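Local atomic coordinates of Low molecular weight phosphotyrosine protein phosphatase 1 (Drosophila melanogaster, PDB entry 7CUY), a protein that probably removes phosphate from tyrosine-phosphorylated proteins and also hydrolyses small aryl phosphates and acyl phosphates. Residues A[18-23]-A[35-40]; A[80-85]-A[102-107]; A[108-113]-A[142-147]. One frame throughout, in Å; residues are numbered along the deposited sequence.

Contact 1 of 3, residues A[18-23]-A[35-40]; sequences IAEVVM and VEVDSA
The carboxylate of E20 is met from above its plane by S39 OG, which donates to OE1 at 2.7 Å, 43° out of that plane. The other oxygen, OE2, takes two water bridges: one water also donates to the backbone O of V37, the second to D38 OD1. That second water joins two like charges, E20 OE2 and D38 OD1, 4.2 Å apart, and D38 turns its OD2 to a salt bridge with R71, which probably eases the repulsion. E20 reaches the strand because CG stands anti to the backbone N (chi1 175°) and the chain runs extended beyond it, sliding past V37 with CG 3.9 Å from V37 CG1. Further along the helix, M23 crosses V37 at about a right angle, its CG 3.8 Å from V37 CG2. With an alanine in place of E20, S39 OG would probably lose its acceptor on the helix and both waters their common partner. S39 OG also bonds N12 of the phosphate-binding loop, which begins at C9, probably the nucleophile. Segment 18-23 of helix 15-29 runs nearly antiparallel to segment 35-40, in the closing half of a beta-alpha-beta unit whose first strand, 3-9, pairs with 35-41, while helix 132-153 touches M23.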
loop_
_atom_site.group_PDB
_atom_site.type_symbol
_atom_site.label_atom_id
_atom_site.label_comp_id
_atom_site.label_asym_id
_atom_site.label_seq_id
_atom_site.Cartn_x
_atom_site.Cartn_y
_atom_site.Cartn_z
ATOM N N ILE A 18 -5.259 -1.744 -2.960
ATOM C CA ILE A 18 -4.698 -2.776 -3.824
ATOM C C ILE A 18 -3.416 -3.320 -3.209
ATOM O O ILE A 18 -3.240 -4.534 -3.073
ATOM C CB ILE A 18 -4.460 -2.211 -5.241
ATOM C CG1 ILE A 18 -5.783 -1.996 -5.983
ATOM C CG2 ILE A 18 -3.506 -3.090 -6.047
ATOM C CD1 ILE A 18 -5.622 -1.177 -7.291
ATOM N N ALA A 19 -2.506 -2.419 -2.810
ATOM C CA ALA A 19 -1.236 -2.842 -2.228
ATOM C C ALA A 19 -1.457 -3.650 -0.955
ATOM O O ALA A 19 -0.745 -4.628 -0.693
ATOM C CB ALA A 19 -0.344 -1.619 -1.956
ATOM N N GLU A 20 -2.448 -3.268 -0.156
ATOM C CA GLU A 20 -2.763 -4.053 1.027
ATOM C C GLU A 20 -3.267 -5.438 0.650
ATOM O O GLU A 20 -2.838 -6.442 1.224
ATOM C CB GLU A 20 -3.799 -3.334 1.883
ATOM C CG GLU A 20 -4.238 -4.183 3.069
ATOM C CD GLU A 20 -5.466 -3.643 3.742
ATOM O OE1 GLU A 20 -6.019 -2.625 3.263
ATOM O OE2 GLU A 20 -5.858 -4.218 4.766
ATOM N N VAL A 21 -4.182 -5.516 -0.315
ATOM C CA VAL A 21 -4.736 -6.818 -0.679
ATOM C C VAL A 21 -3.674 -7.683 -1.363
ATOM O O VAL A 21 -3.585 -8.905 -1.126
ATOM C CB VAL A 21 -5.984 -6.631 -1.561
ATOM C CG1 VAL A 21 -6.376 -7.951 -2.190
ATOM C CG2 VAL A 21 -7.145 -6.084 -0.743
ATOM N N VAL A 22 -2.851 -7.075 -2.221
ATOM C CA VAL A 22 -1.813 -7.844 -2.894
ATOM C C VAL A 22 -0.792 -8.351 -1.882
ATOM O O VAL A 22 -0.315 -9.487 -1.983
ATOM C CB VAL A 22 -1.164 -7.003 -4.012
ATOM C CG1 VAL A 22 0.103 -7.653 -4.514
ATOM C CG2 VAL A 22 -2.137 -6.803 -5.169
ATOM N N MET A 23 -0.459 -7.536 -0.870
ATOM C CA MET A 23 0.531 -7.982 0.110
ATOM C C MET A 23 0.005 -9.178 0.898
ATOM O O MET A 23 0.738 -10.152 1.124
ATOM C CB MET A 23 0.914 -6.834 1.044
ATOM C CG MET A 23 2.067 -7.124 2.022
ATOM S SD MET A 23 3.726 -7.058 1.259
ATOM C CE MET A 23 4.035 -8.773 1.063
ATOM N N VAL A 35 2.816 -11.902 9.678
ATOM C CA VAL A 35 2.879 -10.545 9.135
ATOM C C VAL A 35 1.452 -10.044 8.949
ATOM O O VAL A 35 0.668 -10.655 8.216
ATOM C CB VAL A 35 3.650 -10.470 7.802
ATOM C CG1 VAL A 35 3.708 -9.017 7.302
ATOM C CG2 VAL A 35 5.062 -11.050 7.928
ATOM N N GLU A 36 1.118 -8.937 9.608
ATOM C CA GLU A 36 -0.181 -8.282 9.486
ATOM C C GLU A 36 -0.051 -7.082 8.555
ATOM O O GLU A 36 0.980 -6.411 8.546
ATOM C CB GLU A 36 -0.689 -7.852 10.871
ATOM C CG GLU A 36 -1.821 -6.823 10.883
ATOM C CD GLU A 36 -1.851 -5.992 12.183
ATOM O OE1 GLU A 36 -2.042 -6.593 13.273
ATOM O OE2 GLU A 36 -1.679 -4.751 12.107
ATOM N N VAL A 37 -1.085 -6.838 7.753
ATOM C CA VAL A 37 -1.094 -5.780 6.753
ATOM C C VAL A 37 -2.349 -4.929 6.937
ATOM O O VAL A 37 -3.438 -5.460 7.141
ATOM C CB VAL A 37 -1.046 -6.345 5.318
ATOM C CG1 VAL A 37 -0.727 -5.237 4.317
ATOM C CG2 VAL A 37 -0.024 -7.495 5.206
ATOM N N ASP A 38 -2.195 -3.609 6.829
ATOM C CA ASP A 38 -3.286 -2.648 6.949
ATOM C C ASP A 38 -3.019 -1.569 5.912
ATOM O O ASP A 38 -1.960 -1.566 5.275
ATOM C CB ASP A 38 -3.359 -2.100 8.378
ATOM C CG ASP A 38 -4.659 -1.323 8.678
ATOM O OD1 ASP A 38 -5.695 -1.548 8.012
ATOM O OD2 ASP A 38 -4.639 -0.493 9.629
ATOM N N SER A 39 -3.979 -0.666 5.700
ATOM C CA SER A 39 -3.714 0.492 4.846
ATOM C C SER A 39 -4.427 1.718 5.412
ATOM O O SER A 39 -5.370 1.592 6.192
ATOM C CB SER A 39 -4.134 0.244 3.385
ATOM O OG SER A 39 -5.537 0.054 3.281
ATOM N N ALA A 40 -3.959 2.912 5.039
ATOM C CA ALA A 40 -4.637 4.126 5.493
ATOM C C ALA A 40 -4.286 5.301 4.583
ATOM O O ALA A 40 -3.434 5.197 3.693
ATOM C CB ALA A 40 -4.298 4.443 6.955
HETATM O O HOH W 1 -5.434 -6.786 6.065
HETATM O O HOH W 2 -7.180 -3.185 6.823
#

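Contact 2 of 3, residues A[80-85]-A[102-107]; sequences EFDYIF and GSKAEL
The tight part of the contact is the backbone ladder and the I84 side chain lying on A105. E106 N donates to D82 O at 2.9 Å, nearly straight at 172°, and the E106 carbonyl returns the favour by accepting I84 N, also at 2.9 Å. Just beyond the second bond, L107 CA makes a CA-H...O contact with I84 O at 3.4 Å. On the face carrying I84 and L107, the isoleucine's CG1 lies beside its own backbone N (chi1 -57°), which brings CD1 to 3.7 Å from A105 CB; L107 CD2 rests 4.1 Å from I84 CB. This is parallel pairing of strand 83-86 with the edge strand 106-109, joined through helix 89-98 as a beta-alpha-beta crossover of the phosphatase's central sheet. On the face carrying Y83 and E106 the contact is more polar. Their side chains lie alongside each other, pointing the same way, with E106 OE2 at the edge of the ring, 3.6 Å from CE1, and ring and carboxylate planes 55° apart; E106 OE1 goes on to a salt bridge with R152. The loose side is that of exposed K104, whose extended chain passes D82 obliquely: CE comes within 3.2 Å of D82 OD1, but NZ makes a long salt bridge of 3.9 Å to that same OD1 and a weak hydrogen bond to S79 O. D82 OD2 is engaged more firmly, by the backbone N of K4.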
loop_
_atom_site.group_PDB
_atom_site.type_symbol
_atom_site.label_atom_id
_atom_site.label_comp_id
_atom_site.label_asym_id
_atom_site.label_seq_id
_atom_site.Cartn_x
_atom_site.Cartn_y
_atom_site.Cartn_z
ATOM N N GLU A 80 3.141 1.665 15.992
ATOM C CA GLU A 80 2.599 0.317 15.884
ATOM C C GLU A 80 3.201 -0.482 14.726
ATOM O O GLU A 80 3.415 -1.697 14.857
ATOM C CB GLU A 80 1.074 0.369 15.739
ATOM C CG GLU A 80 0.446 -1.040 15.637
ATOM C CD GLU A 80 -1.086 -1.037 15.533
ATOM O OE1 GLU A 80 -1.725 -0.090 16.050
ATOM O OE2 GLU A 80 -1.636 -2.002 14.955
ATOM N N PHE A 81 3.476 0.151 13.588
ATOM C CA PHE A 81 3.886 -0.598 12.405
ATOM C C PHE A 81 5.402 -0.611 12.254
ATOM O O PHE A 81 6.083 0.377 12.539
ATOM C CB PHE A 81 3.215 -0.035 11.146
ATOM C CG PHE A 81 1.738 -0.253 11.136
ATOM C CD1 PHE A 81 0.888 0.666 11.717
ATOM C CD2 PHE A 81 1.198 -1.414 10.597
ATOM C CE1 PHE A 81 -0.482 0.450 11.733
ATOM C CE2 PHE A 81 -0.170 -1.646 10.611
ATOM C CZ PHE A 81 -1.015 -0.716 11.179
ATOM N N ASP A 82 5.923 -1.753 11.803
ATOM C CA ASP A 82 7.343 -1.889 11.531
ATOM C C ASP A 82 7.726 -1.251 10.212
ATOM O O ASP A 82 8.833 -0.719 10.083
ATOM C CB ASP A 82 7.716 -3.364 11.514
ATOM C CG ASP A 82 7.309 -4.061 12.780
ATOM O OD1 ASP A 82 8.052 -3.926 13.778
ATOM O OD2 ASP A 82 6.231 -4.700 12.786
ATOM N N TYR A 83 6.818 -1.281 9.245
ATOM C CA TYR A 83 7.046 -0.785 7.900
ATOM C C TYR A 83 5.851 0.047 7.483
ATOM O O TYR A 83 4.715 -0.416 7.585
ATOM C CB TYR A 83 7.232 -1.946 6.922
ATOM C CG TYR A 83 8.335 -2.880 7.350
ATOM C CD1 TYR A 83 9.668 -2.537 7.152
ATOM C CD2 TYR A 83 8.044 -4.097 7.955
ATOM C CE1 TYR A 83 10.696 -3.395 7.549
ATOM C CE2 TYR A 83 9.046 -4.957 8.364
ATOM C CZ TYR A 83 10.378 -4.604 8.152
ATOM O OH TYR A 83 11.381 -5.462 8.547
ATOM N N ILE A 84 6.099 1.267 7.018
ATOM C CA ILE A 84 5.065 2.106 6.425
ATOM C C ILE A 84 5.501 2.470 5.011
ATOM O O ILE A 84 6.606 2.979 4.819
ATOM C CB ILE A 84 4.811 3.366 7.271
ATOM C CG1 ILE A 84 4.432 2.959 8.702
ATOM C CG2 ILE A 84 3.712 4.177 6.654
ATOM C CD1 ILE A 84 3.934 4.079 9.570
ATOM N N PHE A 85 4.640 2.204 4.032
ATOM C CA PHE A 85 4.940 2.358 2.611
ATOM C C PHE A 85 4.138 3.500 1.995
ATOM O O PHE A 85 2.907 3.513 2.082
ATOM C CB PHE A 85 4.606 1.080 1.827
ATOM C CG PHE A 85 5.581 -0.054 2.025
ATOM C CD1 PHE A 85 6.761 -0.104 1.306
ATOM C CD2 PHE A 85 5.296 -1.082 2.896
ATOM C CE1 PHE A 85 7.646 -1.171 1.467
ATOM C CE2 PHE A 85 6.178 -2.134 3.073
ATOM C CZ PHE A 85 7.353 -2.181 2.358
ATOM N N GLY A 102 12.290 9.626 15.649
ATOM C CA GLY A 102 12.709 8.510 16.459
ATOM C C GLY A 102 11.690 7.417 16.623
ATOM O O GLY A 102 11.957 6.470 17.374
ATOM N N SER A 103 10.531 7.518 15.968
ATOM C CA SER A 103 9.539 6.451 16.025
ATOM C C SER A 103 10.049 5.211 15.290
ATOM O O SER A 103 10.883 5.294 14.386
ATOM C CB SER A 103 8.213 6.907 15.415
ATOM O OG SER A 103 8.422 7.565 14.175
ATOM N N LYS A 104 9.527 4.054 15.674
ATOM C CA LYS A 104 10.117 2.800 15.216
ATOM C C LYS A 104 9.829 2.474 13.747
ATOM O O LYS A 104 10.641 1.792 13.123
ATOM C CB LYS A 104 9.662 1.664 16.144
ATOM C CG LYS A 104 9.175 0.383 15.505
ATOM C CD LYS A 104 8.345 -0.374 16.505
ATOM C CE LYS A 104 7.572 -1.505 15.873
ATOM N NZ LYS A 104 6.516 -2.006 16.795
ATOM N N ALA A 105 8.737 2.967 13.166
ATOM C CA ALA A 105 8.397 2.613 11.786
ATOM C C ALA A 105 9.507 2.966 10.798
ATOM O O ALA A 105 10.055 4.070 10.811
ATOM C CB ALA A 105 7.120 3.326 11.352
ATOM N N GLU A 106 9.780 2.043 9.887
ATOM C CA GLU A 106 10.654 2.306 8.753
ATOM C C GLU A 106 9.810 2.838 7.593
ATOM O O GLU A 106 8.859 2.176 7.162
ATOM C CB GLU A 106 11.401 1.024 8.362
ATOM C CG GLU A 106 12.630 1.275 7.497
ATOM C CD GLU A 106 13.348 -0.005 7.046
ATOM O OE1 GLU A 106 13.961 0.017 5.949
ATOM O OE2 GLU A 106 13.322 -1.011 7.785
ATOM N N LEU A 107 10.162 4.014 7.070
ATOM C CA LEU A 107 9.399 4.631 5.985
ATOM C C LEU A 107 10.017 4.255 4.643
ATOM O O LEU A 107 11.167 4.618 4.355
ATOM C CB LEU A 107 9.356 6.153 6.115
ATOM C CG LEU A 107 9.044 6.740 7.485
ATOM C CD1 LEU A 107 8.862 8.263 7.372
ATOM C CD2 LEU A 107 7.825 6.075 8.112
#

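Contact 3 of 3, residues A[108-113]-A[142-147]; sequences LMLGDF and VVACAA
A144 is the bump of this contact, and the turn L110-F113 is the hollow that takes it. Its CB rests against two carbonyl oxygens of the turn, 3.4 Å from L110 O and 3.4 Å from F113 O, while L110 closes one side with CG 3.7 Å from the same methyl. The fit draws the chains close enough for A144 CA to lie 3.2 Å from F113 O in a CA-H...O contact, 140° at the hydrogen. One helical turn on, A147 offers a second, shallower bump, its CB 4.2 Å from F113 CB. The hollow owes its form to a short 3-10 segment after strand 106-109, in which D112 N bonds M109 O and F113 N bonds L110 O. Of the F113 side chain it is CB that meets this part of the helix, 3.7 Å from A144 O. With CG anti to its carbonyl carbon (chi1 -65°), the ring leads away from A144, holds L110 O in plane at its edge, and meets F148 further along helix 132-153 edge-to-face. L110 fills the other flank: CD2 approaches C145 SG to 4.3 Å, and the side chain also touches C141 of the same helix and A19 of helix 15-29. The chemistry is that of small methyls pressed against carbonyls and branched carbons. Hydrogen bonding between the two segments takes no part, so the close seating of the C-terminal helix on this turn probably rests on shape and on the small side chains of A144 and A147.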
loop_
_atom_site.group_PDB
_atom_site.type_symbol
_atom_site.label_atom_id
_atom_site.label_comp_id
_atom_site.label_asym_id
_atom_site.label_seq_id
_atom_site.Cartn_x
_atom_site.Cartn_y
_atom_site.Cartn_z
ATOM N N LEU A 108 9.259 3.558 3.815
ATOM C CA LEU A 108 9.771 3.071 2.547
ATOM C C LEU A 108 8.802 3.459 1.446
ATOM O O LEU A 108 7.623 3.699 1.684
ATOM C CB LEU A 108 9.972 1.538 2.578
ATOM C CG LEU A 108 10.876 1.069 3.729
ATOM C CD1 LEU A 108 10.761 -0.424 3.921
ATOM C CD2 LEU A 108 12.345 1.503 3.510
ATOM N N MET A 109 9.304 3.522 0.231
ATOM C CA MET A 109 8.436 3.678 -0.919
ATOM C C MET A 109 8.306 2.313 -1.584
ATOM O O MET A 109 9.318 1.654 -1.848
ATOM C CB MET A 109 8.993 4.726 -1.885
ATOM C CG MET A 109 7.939 5.164 -2.857
ATOM S SD MET A 109 8.488 6.441 -3.979
ATOM C CE MET A 109 9.564 5.474 -5.045
ATOM N N LEU A 110 7.060 1.865 -1.802
ATOM C CA LEU A 110 6.848 0.466 -2.185
ATOM C C LEU A 110 7.608 0.113 -3.465
ATOM O O LEU A 110 8.207 -0.966 -3.566
ATOM C CB LEU A 110 5.350 0.182 -2.339
ATOM C CG LEU A 110 5.001 -1.268 -2.730
ATOM C CD1 LEU A 110 5.646 -2.245 -1.791
ATOM C CD2 LEU A 110 3.499 -1.496 -2.754
ATOM N N GLY A 111 7.636 1.025 -4.439
ATOM C CA GLY A 111 8.253 0.706 -5.710
ATOM C C GLY A 111 9.773 0.655 -5.688
ATOM O O GLY A 111 10.369 0.293 -6.704
ATOM N N ASP A 112 10.413 1.014 -4.576
ATOM C CA ASP A 112 11.857 0.797 -4.496
ATOM C C ASP A 112 12.209 -0.690 -4.397
ATOM O O ASP A 112 13.396 -1.044 -4.389
ATOM C CB ASP A 112 12.455 1.565 -3.309
ATOM C CG ASP A 112 12.662 3.061 -3.612
ATOM O OD1 ASP A 112 12.625 3.451 -4.796
ATOM O OD2 ASP A 112 12.871 3.849 -2.658
ATOM N N PHE A 113 11.212 -1.572 -4.333
ATOM C CA PHE A 113 11.443 -3.007 -4.298
ATOM C C PHE A 113 10.945 -3.613 -5.599
ATOM O O PHE A 113 9.856 -3.266 -6.070
ATOM C CB PHE A 113 10.773 -3.632 -3.070
ATOM C CG PHE A 113 11.373 -3.157 -1.782
ATOM C CD1 PHE A 113 12.451 -3.823 -1.222
ATOM C CD2 PHE A 113 10.923 -1.986 -1.184
ATOM C CE1 PHE A 113 13.039 -3.362 -0.051
ATOM C CE2 PHE A 113 11.502 -1.513 -0.018
ATOM C CZ PHE A 113 12.559 -2.193 0.555
ATOM N N VAL A 142 2.203 -6.284 -7.318
ATOM C CA VAL A 142 2.529 -7.707 -7.345
ATOM C C VAL A 142 4.042 -7.910 -7.340
ATOM O O VAL A 142 4.575 -8.727 -6.575
ATOM C CB VAL A 142 1.860 -8.371 -8.560
ATOM C CG1 VAL A 142 2.422 -9.786 -8.791
ATOM C CG2 VAL A 142 0.355 -8.409 -8.359
ATOM N N VAL A 143 4.762 -7.130 -8.150
ATOM C CA VAL A 143 6.210 -7.271 -8.225
ATOM C C VAL A 143 6.877 -6.706 -6.974
ATOM O O VAL A 143 7.758 -7.340 -6.385
ATOM C CB VAL A 143 6.743 -6.606 -9.505
ATOM C CG1 VAL A 143 8.282 -6.575 -9.502
ATOM C CG2 VAL A 143 6.199 -7.336 -10.763
ATOM N N ALA A 144 6.482 -5.501 -6.560
ATOM C CA ALA A 144 7.113 -4.862 -5.407
ATOM C C ALA A 144 6.891 -5.665 -4.129
ATOM O O ALA A 144 7.816 -5.866 -3.337
ATOM C CB ALA A 144 6.572 -3.435 -5.238
ATOM N N CYS A 145 5.656 -6.112 -3.897
ATOM C CA CYS A 145 5.350 -6.799 -2.648
ATOM C C CYS A 145 6.147 -8.088 -2.517
ATOM O O CYS A 145 6.712 -8.371 -1.455
ATOM C CB CYS A 145 3.851 -7.099 -2.557
ATOM S SG CYS A 145 2.796 -5.657 -2.169
ATOM N N ALA A 146 6.183 -8.893 -3.580
ATOM C CA ALA A 146 6.998 -10.103 -3.570
ATOM C C ALA A 146 8.444 -9.796 -3.198
ATOM O O ALA A 146 9.013 -10.418 -2.291
ATOM C CB ALA A 146 6.924 -10.769 -4.943
ATOM N N ALA A 147 9.051 -8.822 -3.888
ATOM C CA ALA A 147 10.464 -8.524 -3.674
ATOM C C ALA A 147 10.721 -8.062 -2.243
ATOM O O ALA A 147 11.661 -8.532 -1.592
ATOM C CB ALA A 147 10.942 -7.474 -4.678
#

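Overall arrangement
From the N terminus the contacts follow in series; none nests in or crosses another. Contact 1 closes the span 24-34, the second part of helix 15-29 and the turn into strand 35-41; contact 2 closes the crossover through helix 89-98; contact 3 closes a longer excursion that carries D124, probably the proton donor, before helix 132-153. All three reach one parallel sheet ordered 35-41, 3-9, 83-86, 106-109, contacts 1 and 2 using its opposite outer strands. F81 packs on E36 and D38, linking contacts 1 and 2. Strand 106-109 passes directly from contact 2 into contact 3, with L108 N probably bonded to I84 O. Helices 15-29 and 132-153 join contacts 1 and 3 through M23 and C145.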